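Local coordinates for coenzyme PQQ synthesis protein B (Methylobacterium extorquens, PDB 4Z7R) that may be involved in transporting pyrroloquinoline quinone or its precursor to the periplasm, within the pathway that makes this cofactor, at residues 50-55 against 149-154; 84-87 against 93-96; 106-111 against 125-130. All coordinates share one frame; numbering follows the deposited sequence.

How the contacts relate
The three contacts lie around one sheet, in which strands 51-54, 81-85 and 106-110 are consecutive parallel neighbours. Contact 1 joins this sheet to the second sheet of the metallo-beta-lactamase fold; its two segments bracket contacts 2 and 3 along the chain. Contact 2, centred about 11 Å from the centres of both others, is their bridge: L53 O is 2.7 Å from L85 N in a probable hydrogen bond, and V84 O is 2.7 Å from Y109 N in another. It is also the contact by the metal, with the H93 side chain about 4 Å from a zinc ion. Contacts 1 and 3 have centres about 15 Å apart and meet directly where L153 packs on T111.

Contact 1: residues 50-55 against 149-154; sequences RWLLLN and LSVTLF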
loop_
_atom_site.group_PDB
_atom_site.type_symbol
_atom_site.label_atom_id
_atom_site.label_comp_id
_atom_site.label_asym_id
_atom_site.label_seq_id
_atom_site.Cartn_x
_atom_site.Cartn_y
_atom_site.Cartn_z
ATOM N N ARG A 50 -0.032 -11.312 20.714
ATOM C CA ARG A 50 0.726 -11.940 19.641
ATOM C C ARG A 50 -0.218 -12.267 18.493
ATOM O O ARG A 50 -1.185 -13.008 18.669
ATOM C CB ARG A 50 1.427 -13.201 20.148
ATOM C CG ARG A 50 2.494 -12.926 21.197
ATOM C CD ARG A 50 2.994 -14.213 21.828
ATOM N NE ARG A 50 1.941 -14.880 22.591
ATOM C CZ ARG A 50 2.112 -16.006 23.276
ATOM N NH1 ARG A 50 3.298 -16.599 23.296
ATOM N NH2 ARG A 50 1.098 -16.537 23.942
ATOM N N TRP A 51 0.062 -11.717 17.316
ATOM C CA TRP A 51 -0.902 -11.762 16.224
ATOM C C TRP A 51 -0.411 -12.474 14.972
ATOM O O TRP A 51 0.769 -12.425 14.623
ATOM C CB TRP A 51 -1.332 -10.342 15.849
ATOM C CG TRP A 51 -2.039 -9.623 16.949
ATOM C CD1 TRP A 51 -1.472 -9.001 18.021
ATOM C CD2 TRP A 51 -3.454 -9.457 17.090
ATOM N NE1 TRP A 51 -2.447 -8.457 18.823
ATOM C CE2 TRP A 51 -3.673 -8.722 18.272
ATOM C CE3 TRP A 51 -4.559 -9.858 16.331
ATOM C CZ2 TRP A 51 -4.949 -8.380 18.714
ATOM C CZ3 TRP A 51 -5.825 -9.522 16.773
ATOM C CH2 TRP A 51 -6.009 -8.787 17.952
ATOM N N LEU A 52 -1.348 -13.141 14.307
ATOM C CA LEU A 52 -1.132 -13.679 12.977
ATOM C C LEU A 52 -1.825 -12.780 11.966
ATOM O O LEU A 52 -3.018 -12.504 12.092
ATOM C CB LEU A 52 -1.672 -15.105 12.861
ATOM C CG LEU A 52 -1.802 -15.646 11.432
ATOM C CD1 LEU A 52 -0.435 -15.954 10.836
ATOM C CD2 LEU A 52 -2.704 -16.876 11.388
ATOM N N LEU A 53 -1.076 -12.324 10.969
ATOM C CA LEU A 53 -1.654 -11.546 9.883
ATOM C C LEU A 53 -2.091 -12.459 8.750
ATOM O O LEU A 53 -1.295 -13.235 8.228
ATOM C CB LEU A 53 -0.649 -10.512 9.368
ATOM C CG LEU A 53 -1.201 -9.434 8.439
ATOM C CD1 LEU A 53 -1.971 -8.405 9.229
ATOM C CD2 LEU A 53 -0.069 -8.777 7.665
ATOM N N LEU A 54 -3.360 -12.368 8.371
ATOM C CA LEU A 54 -3.851 -13.128 7.232
ATOM C C LEU A 54 -3.937 -12.218 6.014
ATOM O O LEU A 54 -4.779 -11.322 5.957
ATOM C CB LEU A 54 -5.200 -13.776 7.544
ATOM C CG LEU A 54 -5.050 -14.997 8.463
ATOM C CD1 LEU A 54 -5.323 -14.634 9.915
ATOM C CD2 LEU A 54 -5.925 -16.153 8.013
ATOM N N ASN A 55 -3.029 -12.457 5.069
ATOM C CA ASN A 55 -2.835 -11.651 3.862
ATOM C C ASN A 55 -2.220 -10.290 4.188
ATOM O O ASN A 55 -2.404 -9.744 5.281
ATOM C CB ASN A 55 -4.145 -11.526 3.069
ATOM C CG ASN A 55 -4.619 -12.856 2.513
ATOM O OD1 ASN A 55 -3.833 -13.624 1.954
ATOM N ND2 ASN A 55 -5.908 -13.136 2.663
ATOM N N LEU A 149 -2.797 -20.869 18.932
ATOM C CA LEU A 149 -3.588 -20.618 17.733
ATOM C C LEU A 149 -3.294 -21.653 16.660
ATOM O O LEU A 149 -2.212 -21.661 16.073
ATOM C CB LEU A 149 -3.318 -19.211 17.194
ATOM C CG LEU A 149 -4.233 -18.742 16.059
ATOM C CD1 LEU A 149 -5.592 -18.351 16.616
ATOM C CD2 LEU A 149 -3.605 -17.579 15.305
ATOM N N SER A 150 -4.266 -22.521 16.401
ATOM C CA SER A 150 -4.112 -23.553 15.382
ATOM C C SER A 150 -4.760 -23.122 14.076
ATOM O O SER A 150 -5.877 -22.601 14.061
ATOM C CB SER A 150 -4.712 -24.877 15.862
ATOM O OG SER A 150 -6.065 -24.708 16.251
ATOM N N VAL A 151 -4.045 -23.343 12.978
ATOM C CA VAL A 151 -4.517 -22.959 11.652
ATOM C C VAL A 151 -4.445 -24.142 10.691
ATOM O O VAL A 151 -3.439 -24.849 10.642
ATOM C CB VAL A 151 -3.696 -21.781 11.078
ATOM C CG1 VAL A 151 -4.254 -21.335 9.740
ATOM C CG2 VAL A 151 -3.658 -20.613 12.063
ATOM N N THR A 152 -5.506 -24.344 9.915
ATOM C CA THR A 152 -5.530 -25.399 8.911
ATOM C C THR A 152 -5.867 -24.800 7.555
ATOM O O THR A 152 -6.804 -24.013 7.429
ATOM C CB THR A 152 -6.555 -26.497 9.251
ATOM O OG1 THR A 152 -6.350 -26.949 10.595
ATOM C CG2 THR A 152 -6.412 -27.680 8.302
ATOM N N LEU A 153 -5.075 -25.153 6.548
ATOM C CA LEU A 153 -5.345 -24.735 5.180
ATOM C C LEU A 153 -6.097 -25.808 4.412
ATOM O O LEU A 153 -5.835 -26.997 4.574
ATOM C CB LEU A 153 -4.039 -24.406 4.455
ATOM C CG LEU A 153 -3.134 -23.372 5.125
ATOM C CD1 LEU A 153 -1.920 -23.079 4.253
ATOM C CD2 LEU A 153 -3.899 -22.098 5.446
ATOM N N PHE A 154 -7.037 -25.384 3.578
ATOM C CA PHE A 154 -7.761 -26.311 2.722
ATOM C C PHE A 154 -8.108 -25.622 1.411
ATOM O O PHE A 154 -8.425 -24.432 1.386
ATOM C CB PHE A 154 -9.016 -26.848 3.426
ATOM C CG PHE A 154 -9.956 -25.777 3.911
ATOM C CD1 PHE A 154 -10.911 -25.234 3.067
ATOM C CD2 PHE A 154 -9.892 -25.326 5.221
ATOM C CE1 PHE A 154 -11.777 -24.255 3.515
ATOM C CE2 PHE A 154 -10.756 -24.345 5.675
ATOM C CZ PHE A 154 -11.698 -23.808 4.821
#
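The backbone of L52 is hydrogen-bonded to that of V44 on the adjacent strand 41-45, while its side chain leaves the strand to meet L149 and V151. Just past the end of strand 51-54, the buried amide of N55 is gripped at both ends, OD1 by the backbone N of T87 and ND2 by the hydroxyl of Y192. No hydrogen bond joins 50-55 to 149-154; the contact is made of methyl and methylene groups. CG of L52 stands anti to the backbone N (chi1 166°), a setting that carries the isobutyl group across the L149 side chain at about a right angle. L149 offers a single methyl: its CD2 lies 4.0 Å from L52 CB and 4.1 Å from L52 CD2, filling the angle between stem and branch. V151 is met differently, tip to tip, with L52 CD2 3.9 Å from V151 CG2. These residues face each other across the interior of the two-sheet sandwich of the metallo-beta-lactamase fold, strand 51-54 belonging to one sheet and 149-159 to the other, and the two segments run in roughly the same direction. A83 of strand 81-85 flanks L52 within its sheet, and I183 and A185 of strand 179-185 flank L149.

Contact 2: residues 84-87 against 93-96; sequences VLLT and HVAG
The imidazole of H93 is the flat group here, and T87 approaches it obliquely. T87 OG1 is equally far from two ring atoms, 3.8 Å from H93 CE1 and 3.8 Å from H93 ND1, a van der Waals approach with no hydrogen bond. The polar partners of the ring lie elsewhere: ND1 is hydrogen-bonded to N88 OD1, and NE2 has a weak hydrogen bond to S40 OG. N55 also packs on the ring. Together these neighbours limit rotation of the imidazole, whose side chain comes within about 4 Å of a bound zinc ion; D92, just before it, is a zinc ligand together with H265. N88, D92 and H93 lie in the turn and short helix 91-94 that follow strand 81-85, the position that holds the HxHxDH motif in canonical metallo-beta-lactamases; here the closing Asp-His pair, D92 and H93, is kept, but neither of the first two histidines is, N88 apparently standing in for the first. On the other side of the backbone the contact is made by the methyls of L86. A chi1 of -50° puts L86 CG anti to the carbonyl carbon, swinging the branch toward 93-96. With chi2 at 173°, CD2 sets a methyl against a carbonyl oxygen, 3.5 Å from H93 O, and CD1 lies 4.1 Å from V94 CG1, the two side chains crossing at about a right angle. L108 of strand 106-110 packs against L86 as well.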
loop_
_atom_site.group_PDB
_atom_site.type_symbol
_atom_site.label_atom_id
_atom_site.label_comp_id
_atom_site.label_asym_id
_atom_site.label_seq_id
_atom_site.Cartn_x
_atom_site.Cartn_y
_atom_site.Cartn_z
ATOM N N VAL A 84 2.757 -14.135 9.117
ATOM C CA VAL A 84 1.855 -13.760 8.038
ATOM C C VAL A 84 1.488 -15.001 7.240
ATOM O O VAL A 84 2.351 -15.818 6.912
ATOM C CB VAL A 84 2.480 -12.701 7.104
ATOM C CG1 VAL A 84 1.511 -12.335 5.980
ATOM C CG2 VAL A 84 2.871 -11.467 7.894
ATOM N N LEU A 85 0.198 -15.157 6.970
ATOM C CA LEU A 85 -0.295 -16.253 6.148
ATOM C C LEU A 85 -0.991 -15.702 4.904
ATOM O O LEU A 85 -1.819 -14.799 5.000
ATOM C CB LEU A 85 -1.245 -17.146 6.952
ATOM C CG LEU A 85 -2.136 -18.111 6.169
ATOM C CD1 LEU A 85 -1.305 -19.201 5.511
ATOM C CD2 LEU A 85 -3.194 -18.717 7.082
ATOM N N LEU A 86 -0.645 -16.246 3.743
ATOM C CA LEU A 86 -1.296 -15.873 2.488
ATOM C C LEU A 86 -2.330 -16.909 2.061
ATOM O O LEU A 86 -2.044 -18.105 2.052
ATOM C CB LEU A 86 -0.262 -15.696 1.376
ATOM C CG LEU A 86 0.939 -14.809 1.697
ATOM C CD1 LEU A 86 1.961 -14.864 0.567
ATOM C CD2 LEU A 86 0.485 -13.385 1.950
ATOM N N THR A 87 -3.532 -16.450 1.721
ATOM C CA THR A 87 -4.585 -17.355 1.267
ATOM C C THR A 87 -4.584 -17.515 -0.257
ATOM O O THR A 87 -5.116 -18.492 -0.784
ATOM C CB THR A 87 -5.980 -16.876 1.727
ATOM O OG1 THR A 87 -6.259 -15.581 1.178
ATOM C CG2 THR A 87 -6.041 -16.806 3.244
ATOM N N HIS A 93 -3.432 -9.244 -1.840
ATOM C CA HIS A 93 -3.077 -10.082 -0.691
ATOM C C HIS A 93 -1.572 -10.167 -0.409
ATOM O O HIS A 93 -1.171 -10.561 0.688
ATOM C CB HIS A 93 -3.643 -11.492 -0.869
ATOM C CG HIS A 93 -5.113 -11.590 -0.608
ATOM N ND1 HIS A 93 -5.896 -12.601 -1.119
ATOM C CD2 HIS A 93 -5.941 -10.809 0.129
ATOM C CE1 HIS A 93 -7.144 -12.436 -0.719
ATOM N NE2 HIS A 93 -7.198 -11.355 0.040
ATOM N N VAL A 94 -0.739 -9.820 -1.389
ATOM C CA VAL A 94 0.706 -9.993 -1.226
ATOM C C VAL A 94 1.523 -8.698 -1.288
ATOM O O VAL A 94 2.670 -8.674 -0.840
ATOM C CB VAL A 94 1.281 -10.959 -2.290
ATOM C CG1 VAL A 94 0.556 -12.296 -2.249
ATOM C CG2 VAL A 94 1.207 -10.339 -3.681
ATOM N N ALA A 95 0.949 -7.631 -1.840
ATOM C CA ALA A 95 1.700 -6.384 -2.023
ATOM C C ALA A 95 2.208 -5.809 -0.700
ATOM O O ALA A 95 3.270 -5.187 -0.654
ATOM C CB ALA A 95 0.850 -5.349 -2.749
ATOM N N GLY A 96 1.459 -6.037 0.373
ATOM C CA GLY A 96 1.838 -5.544 1.686
ATOM C C GLY A 96 3.144 -6.090 2.232
ATOM O O GLY A 96 3.745 -5.498 3.132
#

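Contact 3: residues 106-111 against 125-130; sequences FTLYAT and DVMAAD
M127 starts with CG anti to its carbonyl carbon, runs straight through CB and CG, and then bends at chi3 (-60°), which turns the terminal methyl onto L108 and leaves the sulfur between L108 and F106. F106 meets it with CG set between the backbone N and the carbonyl carbon (chi1 63°), which brings the far end of the ring to the thioether. M127 SD lies 3.9 Å from F106 CZ and 5.2 Å from the centroid of the phenyl ring. The sulfur stands 73° off the ring normal, an oblique approach near the para carbon, and the two side chains cross at about a right angle. Beyond the bend, M127 CE sits 3.7 Å from L108 CD2. The same leucine methyl also faces the sulfur, with L108 CD2 4.0 Å from M127 SD, so one branch of L108 supports both ends of the S-CH3 bond. Since L108 is two residues on from F106, both side chains project from the same face of the strand and M127 spans them. V132 of the next strand, 132-136, touches F106 and M127 alike, and L115 of helix 112-119 packs on L108. M127 is also tied down by its backbone, whose O is hydrogen-bonded to R134 NH2. Its neighbour V126 packs on V91 of the second subunit. The result is a Met-aromatic contact in a beta-alpha-beta unit, where the loop after helix 112-119 folds back over strand 106-110 before the chain enters the parallel edge strand 132-136 of the metallo-beta-lactamase sheet.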
loop_
_atom_site.group_PDB
_atom_site.type_symbol
_atom_site.label_atom_id
_atom_site.label_comp_id
_atom_site.label_asym_id
_atom_site.label_seq_id
_atom_site.Cartn_x
_atom_site.Cartn_y
_atom_site.Cartn_z
ATOM N N PHE A 106 9.766 -12.435 11.319
ATOM C CA PHE A 106 8.488 -13.134 11.404
ATOM C C PHE A 106 8.531 -14.329 10.464
ATOM O O PHE A 106 9.484 -14.484 9.700
ATOM C CB PHE A 106 7.309 -12.210 11.067
ATOM C CG PHE A 106 7.315 -11.685 9.658
ATOM C CD1 PHE A 106 7.987 -10.516 9.342
ATOM C CD2 PHE A 106 6.623 -12.346 8.653
ATOM C CE1 PHE A 106 7.982 -10.024 8.049
ATOM C CE2 PHE A 106 6.615 -11.861 7.359
ATOM C CZ PHE A 106 7.294 -10.700 7.055
ATOM N N THR A 107 7.517 -15.185 10.533
ATOM C CA THR A 107 7.440 -16.325 9.628
ATOM C C THR A 107 6.322 -16.119 8.612
ATOM O O THR A 107 5.178 -15.837 8.975
ATOM C CB THR A 107 7.212 -17.654 10.379
ATOM O OG1 THR A 107 8.260 -17.856 11.337
ATOM C CG2 THR A 107 7.213 -18.819 9.401
ATOM N N LEU A 108 6.669 -16.243 7.337
ATOM C CA LEU A 108 5.699 -16.147 6.258
ATOM C C LEU A 108 5.229 -17.538 5.837
ATOM O O LEU A 108 6.034 -18.375 5.424
ATOM C CB LEU A 108 6.300 -15.397 5.067
ATOM C CG LEU A 108 5.447 -15.264 3.808
ATOM C CD1 LEU A 108 4.158 -14.512 4.113
ATOM C CD2 LEU A 108 6.238 -14.557 2.721
ATOM N N TYR A 109 3.924 -17.773 5.951
ATOM C CA TYR A 109 3.322 -19.061 5.613
ATOM C C TYR A 109 2.477 -18.993 4.347
ATOM O O TYR A 109 1.730 -18.037 4.143
ATOM C CB TYR A 109 2.436 -19.567 6.752
ATOM C CG TYR A 109 3.141 -19.842 8.060
ATOM C CD1 TYR A 109 3.683 -21.093 8.333
ATOM C CD2 TYR A 109 3.232 -18.862 9.038
ATOM C CE1 TYR A 109 4.314 -21.352 9.542
ATOM C CE2 TYR A 109 3.857 -19.110 10.247
ATOM C CZ TYR A 109 4.396 -20.356 10.493
ATOM O OH TYR A 109 5.022 -20.597 11.694
ATOM N N ALA A 110 2.602 -20.016 3.507
ATOM C CA ALA A 110 1.735 -20.184 2.343
ATOM C C ALA A 110 1.871 -21.601 1.798
ATOM O O ALA A 110 2.752 -22.350 2.216
ATOM C CB ALA A 110 2.064 -19.161 1.264
ATOM N N THR A 111 0.981 -21.983 0.889
ATOM C CA THR A 111 1.121 -23.260 0.201
ATOM C C THR A 111 2.392 -23.213 -0.647
ATOM O O THR A 111 2.879 -22.123 -0.957
ATOM C CB THR A 111 -0.099 -23.567 -0.681
ATOM O OG1 THR A 111 -0.214 -22.572 -1.706
ATOM C CG2 THR A 111 -1.365 -23.587 0.160
ATOM N N ASP A 125 12.488 -9.933 -2.077
ATOM C CA ASP A 125 13.692 -10.240 -1.304
ATOM C C ASP A 125 13.952 -9.201 -0.210
ATOM O O ASP A 125 14.843 -9.383 0.621
ATOM C CB ASP A 125 14.922 -10.338 -2.216
ATOM C CG ASP A 125 14.890 -11.563 -3.119
ATOM O OD1 ASP A 125 13.977 -12.400 -2.973
ATOM O OD2 ASP A 125 15.792 -11.692 -3.973
ATOM N N VAL A 126 13.167 -8.126 -0.198
ATOM C CA VAL A 126 13.241 -7.149 0.884
ATOM C C VAL A 126 12.852 -7.782 2.220
ATOM O O VAL A 126 13.202 -7.266 3.281
ATOM C CB VAL A 126 12.345 -5.924 0.613
ATOM C CG1 VAL A 126 12.819 -5.181 -0.631
ATOM C CG2 VAL A 126 10.883 -6.342 0.485
ATOM N N MET A 127 12.125 -8.896 2.166
ATOM C CA MET A 127 11.986 -9.768 3.328
ATOM C C MET A 127 13.240 -10.626 3.407
ATOM O O MET A 127 13.310 -11.690 2.791
ATOM C CB MET A 127 10.735 -10.646 3.231
ATOM C CG MET A 127 9.420 -9.887 3.330
ATOM S SD MET A 127 7.991 -10.979 3.180
ATOM C CE MET A 127 8.257 -11.661 1.545
ATOM N N ALA A 128 14.233 -10.147 4.152
ATOM C CA ALA A 128 15.563 -10.748 4.160
ATOM C C ALA A 128 15.542 -12.198 4.639
ATOM O O ALA A 128 14.820 -12.545 5.573
ATOM C CB ALA A 128 16.508 -9.915 5.022
ATOM N N ALA A 129 16.335 -13.036 3.976
ATOM C CA ALA A 129 16.380 -14.471 4.252
ATOM C C ALA A 129 16.878 -14.804 5.659
ATOM O O ALA A 129 16.540 -15.850 6.208
ATOM C CB ALA A 129 17.250 -15.170 3.211
ATOM N N ASP A 130 17.678 -13.916 6.239
ATOM C CA ASP A 130 18.220 -14.148 7.575
ATOM C C ASP A 130 17.309 -13.560 8.645
ATOM O O ASP A 130 17.630 -13.583 9.834
ATOM C CB ASP A 130 19.625 -13.551 7.695
ATOM C CG ASP A 130 19.658 -12.065 7.382
ATOM O OD1 ASP A 130 18.656 -11.539 6.852
ATOM O OD2 ASP A 130 20.690 -11.420 7.664
#